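Local structure of 6-phosphogluconolactonase (Thermotoga maritima, 1VL1) at residues Lys63-Lys68 with Ser102-Pro107; His75-Asp80 with Glu125-Glu130; Asp80-Pro85 with Gln90-Asn95; Thr169-Ser172 with Val177-Val180. The protein hydrolyses 6-phosphogluconolactone to 6-phosphogluconate, the second step of the oxidative pentose phosphate pathway. All blocks are in the same frame, centred on the assembly; numbering follows the deposited sequence.

Interaction 1. Residues Lys63-Lys68 with Ser102-Pro107; sequences KLAEQK and SRAKIP
R103 and E66 join by a single-armed salt bridge next to a small apolar contact between A65 and A104. R103 NH2 gives its hydrogen to E66 OE2 at 2.8 Å with an N-H...acceptor angle of 156°. The carboxylate oxygen lies at the edge of the guanidinium, close to its plane, and takes the hydrogen on its anti lone pair, the one facing away from OE1. Because the carboxylate and guanidinium planes are turned 67° apart, the two groups do not pair in parallel. Both side chains start with CG opposite the carbonyl carbon, but E66 then runs extended while R103 folds at chi3 (74°), which swings its head toward the 63-68 segment. R103 NH1 comes obliquely to A65 CB at 3.5 Å; it also bonds to E62 O and V99 O, and so ties one helix to the other. Beside the charged pair, A65 CB stands 4.3 Å from A104 CB, and A104 CB rests 3.7 Å from A65 O. Q67 NE2 holds K63 O at 3.1 Å from the carbonyl face opposite E66 N, adding a side-chain bond to the type I turn L64-Q67, itself closed by Q67 N to L64 O. L100 and W71 adjoin the two alanines. The contact thus joins what follows helices 57-64 and 92-101, helices of successive beta-alpha units in this Rossmann-like fold.

Interaction 2. Residues His75-Asp80 with Glu125-Glu130; sequences HFFLSD and EKYERE
Y127 of helix 120-134 reaches L78 and F77 of strand 74-82, a helix-on-sheet contact within the alpha/beta core of this fold. The two backbones stay well apart, with F77 CA and Y127 CA 9.4 Å from each other, and a single aromatic side chain spans the interval. Its ring leaves the helix with CG opposite the backbone N (chi1 -168°), a setting that carries the hydroxyl to the strand. There Y127 OH donates to L78 O at 2.6 Å. The hydroxyl lies in the carbonyl plane on a lone pair of the oxygen, with a C=O...donor angle of 123°, and the oxygen in turn sits at the edge of the tyrosine ring, in its plane. The same hydroxyl nestles against carbon: F77 CB is 3.5 Å from Y127 OH, and L78 CB is 3.8 Å from it. Y127 OH lies near the plane of the F77 ring, at its edge. That phenylalanine is itself wedged in by a stack with H112, an edge-to-face meeting with F138, and the side chains of I131 and A134 from the same helix. A phenylalanine in place of Y127 would probably leave L78 O without this donor in a buried setting. The chemistry implies a directional bond inside an otherwise largely apolar interface: the short O...O distance gives the buried hydroxyl a defined partner, while the flanking carbons help fix the position of the ring.

Interaction 3. Residues Asp80-Pro85 with Gln90-Asn95; sequences DERYVP and QSNFRN
E81 points its carboxylate oxygens at the backbone N-H groups of N92 and F93, one oxygen for each. E81 OE1 accepts from N92 N at 2.7 Å and E81 OE2 from F93 N at 2.8 Å, both on syn lone pairs, so the group straddles the first turn of helix 92-101. The bend at chi2 (60°) brings it there; OE1 also takes the N-H of R82 on its anti lone pair. S91, the N-cap residue, adds a weak bond from its OG to E81 OE2. These contacts join strand and helix of the beta-alpha-beta unit 74-82, 92-101, 111-112. A glutamine here would probably leave one of the two helix N-H groups facing an amide NH2 and cost the negative charge beside the helix start. N92 directs ND2 at D80 O, 2.8 Å away, a straight bond (167°) that approaches from above the carbonyl plane. The carboxylate of D80, held through OD2 by S153 and only weakly by N92 ND2, stands nearly perpendicular to that amide. R82 crosses N92 at about a right angle and presents one guanidinium face to N92 OD1, while R82 NH1 bonds edgewise to Q90 O at 2.9 Å. A bound citrate, probably from the crystallisation liquor, lies about 4 Å from the R82 side chain.

Interaction 4. Residues Thr169-Ser172 with Val177-Val180; sequences TDPS and VPRV
S172 and V177 make a single antiparallel bridge, a hydrogen-bonded pair with CA atoms 5.6 Å apart, and T169 N bonds to R179 O at 2.8 Å farther along the pair. The S172 N-H points almost straight at V177 O (167°, 3.2 Å), though it stands well above that carbonyl plane. Side chains reinforce this pairing. T169 carries OG1 between its own N and carbonyl carbon (chi1 69°), from where the hydroxyl donates to D170 O and receives a weak bond from R179 N at 3.0 Å. S172 OG meets the same D170 O at 2.9 Å from the opposite face of the carbonyl, so two hydroxyls grip one backbone oxygen. The apolar part comes from two prolines, P171 CG touching P178 CG at 4.0 Å. R179 bends at chi2 and sends NE to S172 O at 3.1 Å, a weak bond with the acceptor oblique to the guanidinium; V177 O lies in the guanidinium plane at its edge and is also weakly bonded to NE. The other nitrogens of R179 are held too, NH1 by S153 OG and NH2 by P175 O, which fixes the rotation of the head. All this belongs to the long connection of a beta-hairpin whose antiparallel strands are 166-168 and 179-182. R179 and R82, whose NE lies near R179 NH1, both lie about 4 Å from bound citrate, probably from the crystallisation liquor, which is consistent with a site for an anionic ligand.

Interaction 2 is the buried member of the set, with few polar atoms among aromatic and aliphatic groups; the other three mix buried and exposed residues. Strand 74-82 serves interactions 2 and 3, which share D80 and also touch through L78 packed on the start of helix 92-101. Interaction 4 holds the neighbouring strand 179-182, whose probable backbone bonds to E81 and Y83 join it to interaction 3; the arginines of these two each lie near bound citrate. Interaction 1 lies about 30 Å, centre to centre, from interaction 4. It relies on a peripheral salt bridge, whereas interactions 3 and 4 rely on denser networks of hydrogen bonds, and it meets interaction 2 where I106 packs on F76.

Interaction 1. Residues Lys63-Lys68 with Ser102-Pro107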
loop_
_atom_site.group_PDB
_atom_site.type_symbol
_atom_site.label_atom_id
_atom_site.label_comp_id
_atom_site.label_asym_id
_atom_site.label_seq_id
_atom_site.Cartn_x
_atom_site.Cartn_y
_atom_site.Cartn_z
ATOM N N LYS A 63 -4.499 -1.987 -14.632
ATOM C CA LYS A 63 -3.989 -3.016 -15.553
ATOM C C LYS A 63 -3.906 -4.373 -14.858
ATOM O O LYS A 63 -4.230 -5.374 -15.504
ATOM C CB LYS A 63 -2.623 -2.655 -16.087
ATOM C CG LYS A 63 -2.605 -1.525 -17.103
ATOM N N LEU A 64 -3.523 -4.404 -13.577
ATOM C CA LEU A 64 -3.496 -5.683 -12.816
ATOM C C LEU A 64 -4.861 -6.342 -12.801
ATOM O O LEU A 64 -4.979 -7.553 -12.926
ATOM C CB LEU A 64 -3.011 -5.499 -11.382
ATOM C CG LEU A 64 -1.506 -5.403 -11.225
ATOM C CD1 LEU A 64 -1.157 -4.904 -9.865
ATOM C CD2 LEU A 64 -0.876 -6.794 -11.471
ATOM N N ALA A 65 -5.910 -5.524 -12.720
ATOM C CA ALA A 65 -7.281 -6.042 -12.684
ATOM C C ALA A 65 -7.656 -6.834 -13.908
ATOM O O ALA A 65 -8.608 -7.616 -13.857
ATOM C CB ALA A 65 -8.272 -4.928 -12.482
ATOM N N GLU A 66 -6.929 -6.613 -14.990
ATOM C CA GLU A 66 -7.173 -7.267 -16.257
ATOM C C GLU A 66 -6.430 -8.606 -16.398
ATOM O O GLU A 66 -6.681 -9.344 -17.343
ATOM C CB GLU A 66 -6.799 -6.308 -17.407
ATOM C CG GLU A 66 -7.718 -5.085 -17.434
ATOM C CD GLU A 66 -7.223 -3.921 -18.276
ATOM O OE1 GLU A 66 -6.243 -4.081 -19.079
ATOM O OE2 GLU A 66 -7.839 -2.825 -18.112
ATOM N N GLN A 67 -5.550 -8.936 -15.452
ATOM C CA GLN A 67 -4.752 -10.155 -15.564
ATOM C C GLN A 67 -5.619 -11.348 -15.136
ATOM O O GLN A 67 -6.505 -11.177 -14.318
ATOM C CB GLN A 67 -3.511 -10.069 -14.667
ATOM C CG GLN A 67 -2.613 -8.843 -14.848
ATOM C CD GLN A 67 -2.188 -8.671 -16.260
ATOM O OE1 GLN A 67 -1.373 -9.435 -16.730
ATOM N NE2 GLN A 67 -2.737 -7.665 -16.958
ATOM N N LYS A 68 -5.340 -12.540 -15.658
ATOM C CA LYS A 68 -6.053 -13.757 -15.275
ATOM C C LYS A 68 -5.312 -14.351 -14.065
ATOM O O LYS A 68 -4.406 -15.171 -14.193
ATOM C CB LYS A 68 -6.133 -14.745 -16.425
ATOM C CG LYS A 68 -7.046 -14.299 -17.593
ATOM C CD LYS A 68 -8.479 -13.849 -17.180
ATOM C CE LYS A 68 -9.301 -13.517 -18.427
ATOM N NZ LYS A 68 -10.744 -13.099 -18.147
ATOM N N SER A 102 -13.887 -3.587 -8.147
ATOM C CA SER A 102 -15.161 -3.673 -8.884
ATOM C C SER A 102 -14.915 -4.157 -10.315
ATOM O O SER A 102 -15.886 -4.362 -11.086
ATOM C CB SER A 102 -15.825 -2.295 -8.898
ATOM O OG SER A 102 -15.268 -1.403 -9.917
ATOM N N ARG A 103 -13.628 -4.283 -10.725
ATOM C CA ARG A 103 -13.289 -4.685 -12.082
ATOM C C ARG A 103 -12.815 -6.125 -12.200
ATOM O O ARG A 103 -13.241 -6.857 -13.113
ATOM C CB ARG A 103 -12.334 -3.704 -12.702
ATOM C CG ARG A 103 -13.001 -2.388 -13.066
ATOM C CD ARG A 103 -12.043 -1.333 -13.623
ATOM N NE ARG A 103 -11.631 -1.624 -15.002
ATOM C CZ ARG A 103 -10.433 -2.071 -15.380
ATOM N NH1 ARG A 103 -9.492 -2.340 -14.503
ATOM N NH2 ARG A 103 -10.189 -2.298 -16.672
ATOM N N ALA A 104 -11.974 -6.574 -11.305
ATOM C CA ALA A 104 -11.688 -7.985 -11.188
ATOM C C ALA A 104 -12.730 -8.659 -10.306
ATOM O O ALA A 104 -13.271 -8.048 -9.386
ATOM C CB ALA A 104 -10.308 -8.145 -10.566
ATOM N N LYS A 105 -13.025 -9.920 -10.576
ATOM C CA LYS A 105 -14.034 -10.637 -9.780
ATOM C C LYS A 105 -13.385 -11.235 -8.506
ATOM O O LYS A 105 -13.215 -12.449 -8.351
ATOM C CB LYS A 105 -14.813 -11.620 -10.658
ATOM C CG LYS A 105 -15.811 -10.827 -11.588
ATOM C CD LYS A 105 -16.549 -11.641 -12.688
ATOM C CE LYS A 105 -17.245 -10.704 -13.699
ATOM N NZ LYS A 105 -18.445 -11.239 -14.367
ATOM N N ILE A 106 -13.030 -10.336 -7.605
ATOM C CA ILE A 106 -12.461 -10.692 -6.327
ATOM C C ILE A 106 -13.601 -10.872 -5.331
ATOM O O ILE A 106 -14.456 -9.950 -5.174
ATOM C CB ILE A 106 -11.520 -9.585 -5.871
ATOM C CG1 ILE A 106 -10.351 -9.305 -6.858
ATOM C CG2 ILE A 106 -10.989 -9.897 -4.478
ATOM C CD1 ILE A 106 -9.684 -7.907 -6.697
ATOM N N PRO A 107 -13.660 -12.036 -4.663
ATOM C CA PRO A 107 -14.677 -12.269 -3.632
ATOM C C PRO A 107 -14.731 -11.141 -2.608
ATOM O O PRO A 107 -13.697 -10.599 -2.205
ATOM C CB PRO A 107 -14.221 -13.574 -2.982
ATOM C CG PRO A 107 -13.587 -14.333 -4.146
ATOM C CD PRO A 107 -12.768 -13.209 -4.819
#

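Interaction 2. Residues His75-Asp80 with Glu125-Glu130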
loop_
_atom_site.group_PDB
_atom_site.type_symbol
_atom_site.label_atom_id
_atom_site.label_comp_id
_atom_site.label_asym_id
_atom_site.label_seq_id
_atom_site.Cartn_x
_atom_site.Cartn_y
_atom_site.Cartn_z
ATOM N N HIS A 75 -5.958 -12.010 -1.231
ATOM C CA HIS A 75 -6.603 -11.109 -0.228
ATOM C C HIS A 75 -5.958 -9.754 -0.216
ATOM O O HIS A 75 -4.711 -9.656 -0.184
ATOM C CB HIS A 75 -6.530 -11.746 1.154
ATOM C CG HIS A 75 -7.273 -13.031 1.241
ATOM N ND1 HIS A 75 -8.432 -13.175 1.964
ATOM C CD2 HIS A 75 -7.037 -14.221 0.646
ATOM C CE1 HIS A 75 -8.889 -14.402 1.799
ATOM N NE2 HIS A 75 -8.061 -15.057 1.009
ATOM N N PHE A 76 -6.777 -8.696 -0.236
ATOM C CA PHE A 76 -6.249 -7.346 -0.371
ATOM C C PHE A 76 -6.574 -6.501 0.889
ATOM O O PHE A 76 -7.640 -6.636 1.438
ATOM C CB PHE A 76 -6.862 -6.631 -1.616
ATOM C CG PHE A 76 -6.365 -7.179 -2.948
ATOM C CD1 PHE A 76 -5.101 -6.867 -3.393
ATOM C CD2 PHE A 76 -7.129 -8.029 -3.700
ATOM C CE1 PHE A 76 -4.621 -7.342 -4.598
ATOM C CE2 PHE A 76 -6.632 -8.515 -4.926
ATOM C CZ PHE A 76 -5.403 -8.165 -5.340
ATOM N N PHE A 77 -5.637 -5.635 1.261
ATOM C CA PHE A 77 -5.773 -4.760 2.406
ATOM C C PHE A 77 -5.352 -3.372 2.036
ATOM O O PHE A 77 -4.316 -3.203 1.398
ATOM C CB PHE A 77 -4.862 -5.249 3.548
ATOM C CG PHE A 77 -5.090 -6.677 3.927
ATOM C CD1 PHE A 77 -4.528 -7.708 3.182
ATOM C CD2 PHE A 77 -5.831 -6.991 5.016
ATOM C CE1 PHE A 77 -4.780 -9.009 3.487
ATOM C CE2 PHE A 77 -6.089 -8.328 5.343
ATOM C CZ PHE A 77 -5.543 -9.320 4.597
ATOM N N LEU A 78 -6.098 -2.334 2.392
ATOM C CA LEU A 78 -5.570 -0.973 2.226
ATOM C C LEU A 78 -4.437 -0.656 3.188
ATOM O O LEU A 78 -4.515 -1.032 4.358
ATOM C CB LEU A 78 -6.676 0.024 2.482
ATOM C CG LEU A 78 -7.478 0.354 1.239
ATOM C CD1 LEU A 78 -7.949 -0.798 0.398
ATOM C CD2 LEU A 78 -8.602 1.205 1.682
ATOM N N SER A 79 -3.447 0.124 2.761
ATOM C CA SER A 79 -2.355 0.524 3.636
ATOM C C SER A 79 -2.848 1.633 4.594
ATOM O O SER A 79 -2.272 1.822 5.650
ATOM C CB SER A 79 -1.180 1.090 2.841
ATOM O OG SER A 79 -1.585 2.138 1.985
ATOM N N ASP A 80 -3.833 2.390 4.170
ATOM C CA ASP A 80 -4.329 3.504 4.919
ATOM C C ASP A 80 -5.629 4.014 4.299
ATOM O O ASP A 80 -5.971 3.737 3.158
ATOM C CB ASP A 80 -3.309 4.644 4.984
ATOM C CG ASP A 80 -3.059 5.261 3.641
ATOM O OD1 ASP A 80 -2.413 4.636 2.763
ATOM O OD2 ASP A 80 -3.542 6.361 3.391
ATOM N N GLU A 125 -9.522 -0.229 15.327
ATOM C CA GLU A 125 -9.489 -1.464 16.093
ATOM C C GLU A 125 -10.153 -2.567 15.312
ATOM O O GLU A 125 -9.681 -3.710 15.311
ATOM C CB GLU A 125 -10.128 -1.237 17.448
ATOM C CG GLU A 125 -9.310 -0.314 18.279
ATOM C CD GLU A 125 -9.953 0.086 19.560
ATOM O OE1 GLU A 125 -11.201 -0.157 19.766
ATOM O OE2 GLU A 125 -9.179 0.649 20.391
ATOM N N LYS A 126 -11.252 -2.213 14.618
ATOM C CA LYS A 126 -11.941 -3.152 13.752
ATOM C C LYS A 126 -11.008 -3.638 12.649
ATOM O O LYS A 126 -10.948 -4.805 12.344
ATOM C CB LYS A 126 -13.207 -2.526 13.174
ATOM C CG LYS A 126 -13.926 -3.427 12.135
ATOM C CD LYS A 126 -15.213 -2.780 11.662
ATOM C CE LYS A 126 -15.725 -3.379 10.425
ATOM N NZ LYS A 126 -17.125 -2.887 10.092
ATOM N N TYR A 127 -10.287 -2.715 12.025
ATOM C CA TYR A 127 -9.421 -3.082 10.915
ATOM C C TYR A 127 -8.263 -3.898 11.444
ATOM O O TYR A 127 -7.881 -4.888 10.836
ATOM C CB TYR A 127 -8.881 -1.801 10.270
ATOM C CG TYR A 127 -8.201 -2.006 8.964
ATOM C CD1 TYR A 127 -8.749 -2.859 8.024
ATOM C CD2 TYR A 127 -7.023 -1.361 8.633
ATOM C CE1 TYR A 127 -8.170 -3.049 6.768
ATOM C CE2 TYR A 127 -6.440 -1.559 7.377
ATOM C CZ TYR A 127 -6.992 -2.405 6.468
ATOM O OH TYR A 127 -6.410 -2.636 5.204
ATOM N N GLU A 128 -7.729 -3.512 12.592
ATOM C CA GLU A 128 -6.641 -4.297 13.207
ATOM C C GLU A 128 -7.083 -5.762 13.469
ATOM O O GLU A 128 -6.380 -6.708 13.114
ATOM C CB GLU A 128 -6.157 -3.662 14.515
ATOM C CG GLU A 128 -4.993 -4.439 15.086
ATOM C CD GLU A 128 -3.937 -3.616 15.835
ATOM O OE1 GLU A 128 -3.854 -2.389 15.710
ATOM O OE2 GLU A 128 -3.175 -4.243 16.559
ATOM N N ARG A 129 -8.246 -5.925 14.055
ATOM C CA ARG A 129 -8.804 -7.257 14.287
ATOM C C ARG A 129 -8.937 -8.049 12.980
ATOM O O ARG A 129 -8.696 -9.260 12.951
ATOM C CB ARG A 129 -10.150 -7.216 15.012
ATOM C CG ARG A 129 -10.113 -6.835 16.502
ATOM C CD ARG A 129 -11.403 -6.967 17.247
ATOM N NE ARG A 129 -12.486 -6.188 16.671
ATOM C CZ ARG A 129 -12.839 -4.946 17.019
ATOM N NH1 ARG A 129 -12.167 -4.276 17.939
ATOM N NH2 ARG A 129 -13.919 -4.408 16.436
ATOM N N GLU A 130 -9.392 -7.390 11.909
ATOM C CA GLU A 130 -9.600 -8.086 10.644
ATOM C C GLU A 130 -8.275 -8.554 10.062
ATOM O O GLU A 130 -8.177 -9.653 9.540
ATOM C CB GLU A 130 -10.261 -7.168 9.615
ATOM C CG GLU A 130 -11.696 -6.990 9.761
ATOM C CD GLU A 130 -12.281 -6.273 8.544
ATOM O OE1 GLU A 130 -11.881 -6.558 7.400
ATOM O OE2 GLU A 130 -13.161 -5.452 8.831
#

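Interaction 3. Residues Asp80-Pro85 with Gln90-Asn95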
loop_
_atom_site.group_PDB
_atom_site.type_symbol
_atom_site.label_atom_id
_atom_site.label_comp_id
_atom_site.label_asym_id
_atom_site.label_seq_id
_atom_site.Cartn_x
_atom_site.Cartn_y
_atom_site.Cartn_z
ATOM N N ASP A 80 -3.833 2.390 4.170
ATOM C CA ASP A 80 -4.329 3.504 4.919
ATOM C C ASP A 80 -5.629 4.014 4.299
ATOM O O ASP A 80 -5.971 3.737 3.158
ATOM C CB ASP A 80 -3.309 4.644 4.984
ATOM C CG ASP A 80 -3.059 5.261 3.641
ATOM O OD1 ASP A 80 -2.413 4.636 2.763
ATOM O OD2 ASP A 80 -3.542 6.361 3.391
ATOM N N GLU A 81 -6.304 4.844 5.048
ATOM C CA GLU A 81 -7.542 5.435 4.545
ATOM C C GLU A 81 -7.710 6.839 5.119
ATOM O O GLU A 81 -7.386 7.119 6.260
ATOM C CB GLU A 81 -8.766 4.595 4.862
ATOM C CG GLU A 81 -10.069 5.120 4.311
ATOM C CD GLU A 81 -10.051 5.218 2.813
ATOM O OE1 GLU A 81 -9.582 6.255 2.299
ATOM O OE2 GLU A 81 -10.551 4.284 2.183
ATOM N N ARG A 82 -8.227 7.716 4.274
ATOM C CA ARG A 82 -8.650 9.041 4.686
ATOM C C ARG A 82 -9.968 8.907 5.433
ATOM O O ARG A 82 -10.892 8.215 4.993
ATOM C CB ARG A 82 -8.792 9.952 3.459
ATOM C CG ARG A 82 -7.454 10.351 2.859
ATOM C CD ARG A 82 -6.900 9.365 1.852
ATOM N NE ARG A 82 -5.783 9.994 1.150
ATOM C CZ ARG A 82 -5.884 10.792 0.110
ATOM N NH1 ARG A 82 -7.039 11.067 -0.418
ATOM N NH2 ARG A 82 -4.805 11.336 -0.415
ATOM N N TYR A 83 -10.102 9.640 6.549
ATOM C CA TYR A 83 -11.279 9.521 7.422
ATOM C C TYR A 83 -12.366 10.433 6.858
ATOM O O TYR A 83 -12.705 11.497 7.379
ATOM C CB TYR A 83 -10.977 9.821 8.915
ATOM C CG TYR A 83 -12.136 9.434 9.826
ATOM C CD1 TYR A 83 -12.479 8.116 10.032
ATOM C CD2 TYR A 83 -12.884 10.405 10.497
ATOM C CE1 TYR A 83 -13.536 7.768 10.847
ATOM C CE2 TYR A 83 -13.963 10.076 11.304
ATOM C CZ TYR A 83 -14.278 8.776 11.516
ATOM O OH TYR A 83 -15.359 8.490 12.321
ATOM N N VAL A 84 -12.930 9.926 5.779
ATOM C CA VAL A 84 -14.008 10.529 5.039
ATOM C C VAL A 84 -14.924 9.410 4.565
ATOM O O VAL A 84 -14.570 8.220 4.589
ATOM C CB VAL A 84 -13.442 11.302 3.787
ATOM C CG1 VAL A 84 -12.439 12.318 4.210
ATOM C CG2 VAL A 84 -12.817 10.350 2.765
ATOM N N PRO A 85 -16.126 9.767 4.136
ATOM C CA PRO A 85 -17.047 8.728 3.656
ATOM C C PRO A 85 -16.447 7.874 2.539
ATOM O O PRO A 85 -15.674 8.355 1.700
ATOM C CB PRO A 85 -18.269 9.511 3.223
ATOM C CG PRO A 85 -18.195 10.828 4.030
ATOM C CD PRO A 85 -16.735 11.111 4.165
ATOM N N GLN A 90 -12.057 11.312 -2.281
ATOM C CA GLN A 90 -10.848 11.321 -1.449
ATOM C C GLN A 90 -10.607 9.998 -0.707
ATOM O O GLN A 90 -9.645 9.871 0.045
ATOM C CB GLN A 90 -10.936 12.512 -0.441
ATOM C CG GLN A 90 -10.982 13.881 -1.093
ATOM C CD GLN A 90 -11.196 15.069 -0.076
ATOM O OE1 GLN A 90 -11.770 14.904 1.029
ATOM N NE2 GLN A 90 -10.709 16.254 -0.453
ATOM N N SER A 91 -11.503 9.022 -0.900
ATOM C CA SER A 91 -11.419 7.738 -0.201
ATOM C C SER A 91 -10.514 6.861 -1.035
ATOM O O SER A 91 -10.716 6.746 -2.249
ATOM C CB SER A 91 -12.795 7.053 -0.182
ATOM O OG SER A 91 -12.724 5.778 0.410
ATOM N N ASN A 92 -9.558 6.230 -0.390
ATOM C CA ASN A 92 -8.756 5.220 -1.033
ATOM C C ASN A 92 -9.609 4.031 -1.436
ATOM O O ASN A 92 -9.406 3.464 -2.522
ATOM C CB ASN A 92 -7.624 4.755 -0.144
ATOM C CG ASN A 92 -6.536 5.774 -0.009
ATOM O OD1 ASN A 92 -6.321 6.558 -0.903
ATOM N ND2 ASN A 92 -5.743 5.658 1.067
ATOM N N PHE A 93 -10.538 3.638 -0.584
ATOM C CA PHE A 93 -11.447 2.543 -0.946
ATOM C C PHE A 93 -12.162 2.809 -2.275
ATOM O O PHE A 93 -12.204 1.936 -3.155
ATOM C CB PHE A 93 -12.479 2.253 0.141
ATOM C CG PHE A 93 -13.480 1.251 -0.316
ATOM C CD1 PHE A 93 -13.139 -0.108 -0.370
ATOM C CD2 PHE A 93 -14.677 1.641 -0.827
ATOM C CE1 PHE A 93 -14.037 -1.031 -0.887
ATOM C CE2 PHE A 93 -15.564 0.705 -1.341
ATOM C CZ PHE A 93 -15.215 -0.637 -1.347
ATOM N N ARG A 94 -12.771 3.984 -2.389
ATOM C CA ARG A 94 -13.530 4.300 -3.597
ATOM C C ARG A 94 -12.628 4.171 -4.821
ATOM O O ARG A 94 -13.000 3.613 -5.839
ATOM C CB ARG A 94 -14.111 5.687 -3.527
ATOM C CG ARG A 94 -14.729 6.095 -4.814
ATOM C CD ARG A 94 -15.668 7.161 -4.776
ATOM N NE ARG A 94 -15.819 7.628 -6.167
ATOM C CZ ARG A 94 -16.328 8.774 -6.514
ATOM N NH1 ARG A 94 -16.764 9.606 -5.584
ATOM N NH2 ARG A 94 -16.395 9.093 -7.810
ATOM N N ASN A 95 -11.445 4.744 -4.706
ATOM C CA ASN A 95 -10.545 4.812 -5.880
ATOM C C ASN A 95 -10.004 3.461 -6.263
ATOM O O ASN A 95 -9.985 3.133 -7.443
ATOM C CB ASN A 95 -9.424 5.842 -5.668
ATOM C CG ASN A 95 -9.895 7.244 -5.871
ATOM O OD1 ASN A 95 -9.997 7.686 -6.999
ATOM N ND2 ASN A 95 -10.205 7.958 -4.802
#

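Interaction 4. Residues Thr169-Ser172 with Val177-Val180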
loop_
_atom_site.group_PDB
_atom_site.type_symbol
_atom_site.label_atom_id
_atom_site.label_comp_id
_atom_site.label_asym_id
_atom_site.label_seq_id
_atom_site.Cartn_x
_atom_site.Cartn_y
_atom_site.Cartn_z
ATOM N N THR A 169 -4.346 9.382 12.899
ATOM C CA THR A 169 -3.567 10.632 12.950
ATOM C C THR A 169 -4.518 11.779 13.238
ATOM O O THR A 169 -5.722 11.650 13.079
ATOM C CB THR A 169 -2.813 10.903 11.600
ATOM O OG1 THR A 169 -3.768 11.210 10.570
ATOM C CG2 THR A 169 -2.039 9.673 11.084
ATOM N N ASP A 170 -3.949 12.913 13.631
ATOM C CA ASP A 170 -4.671 14.163 13.546
ATOM C C ASP A 170 -4.794 14.586 12.056
ATOM O O ASP A 170 -4.183 13.975 11.208
ATOM C CB ASP A 170 -3.946 15.208 14.385
ATOM C CG ASP A 170 -3.712 14.729 15.846
ATOM O OD1 ASP A 170 -4.466 13.907 16.432
ATOM O OD2 ASP A 170 -2.744 15.161 16.493
ATOM N N PRO A 171 -5.616 15.579 11.716
ATOM C CA PRO A 171 -5.613 16.105 10.340
ATOM C C PRO A 171 -4.179 16.308 9.803
ATOM O O PRO A 171 -3.395 17.088 10.355
ATOM C CB PRO A 171 -6.376 17.422 10.470
ATOM C CG PRO A 171 -7.398 17.110 11.541
ATOM C CD PRO A 171 -6.607 16.286 12.565
ATOM N N SER A 172 -3.859 15.590 8.723
ATOM C CA SER A 172 -2.513 15.558 8.140
ATOM C C SER A 172 -2.624 15.360 6.618
ATOM O O SER A 172 -3.651 14.821 6.111
ATOM C CB SER A 172 -1.690 14.394 8.703
ATOM O OG SER A 172 -1.563 14.451 10.093
ATOM N N VAL A 177 -6.997 15.836 6.482
ATOM C CA VAL A 177 -8.048 15.094 7.174
ATOM C C VAL A 177 -7.397 14.049 8.049
ATOM O O VAL A 177 -6.260 13.636 7.780
ATOM C CB VAL A 177 -9.024 14.387 6.164
ATOM C CG1 VAL A 177 -9.848 15.448 5.397
ATOM C CG2 VAL A 177 -8.321 13.405 5.224
ATOM N N PRO A 178 -8.064 13.628 9.115
ATOM C CA PRO A 178 -7.543 12.547 9.915
ATOM C C PRO A 178 -7.429 11.300 9.059
ATOM O O PRO A 178 -8.145 11.152 8.072
ATOM C CB PRO A 178 -8.587 12.370 11.002
ATOM C CG PRO A 178 -9.275 13.603 11.062
ATOM C CD PRO A 178 -9.340 14.137 9.638
ATOM N N ARG A 179 -6.470 10.464 9.402
ATOM C CA ARG A 179 -6.181 9.249 8.641
ATOM C C ARG A 179 -6.108 8.032 9.573
ATOM O O ARG A 179 -5.718 8.148 10.765
ATOM C CB ARG A 179 -4.838 9.291 7.878
ATOM C CG ARG A 179 -4.388 10.577 7.227
ATOM C CD ARG A 179 -5.257 10.947 6.151
ATOM N NE ARG A 179 -4.797 12.084 5.304
ATOM C CZ ARG A 179 -4.105 11.964 4.181
ATOM N NH1 ARG A 179 -3.573 10.791 3.803
ATOM N NH2 ARG A 179 -3.913 13.032 3.431
ATOM N N VAL A 180 -6.443 6.871 9.015
ATOM C CA VAL A 180 -6.236 5.577 9.641
ATOM C C VAL A 180 -5.117 4.918 8.837
ATOM O O VAL A 180 -5.157 4.939 7.613
ATOM C CB VAL A 180 -7.514 4.752 9.600
ATOM C CG1 VAL A 180 -7.222 3.292 10.007
ATOM C CG2 VAL A 180 -8.565 5.430 10.429
#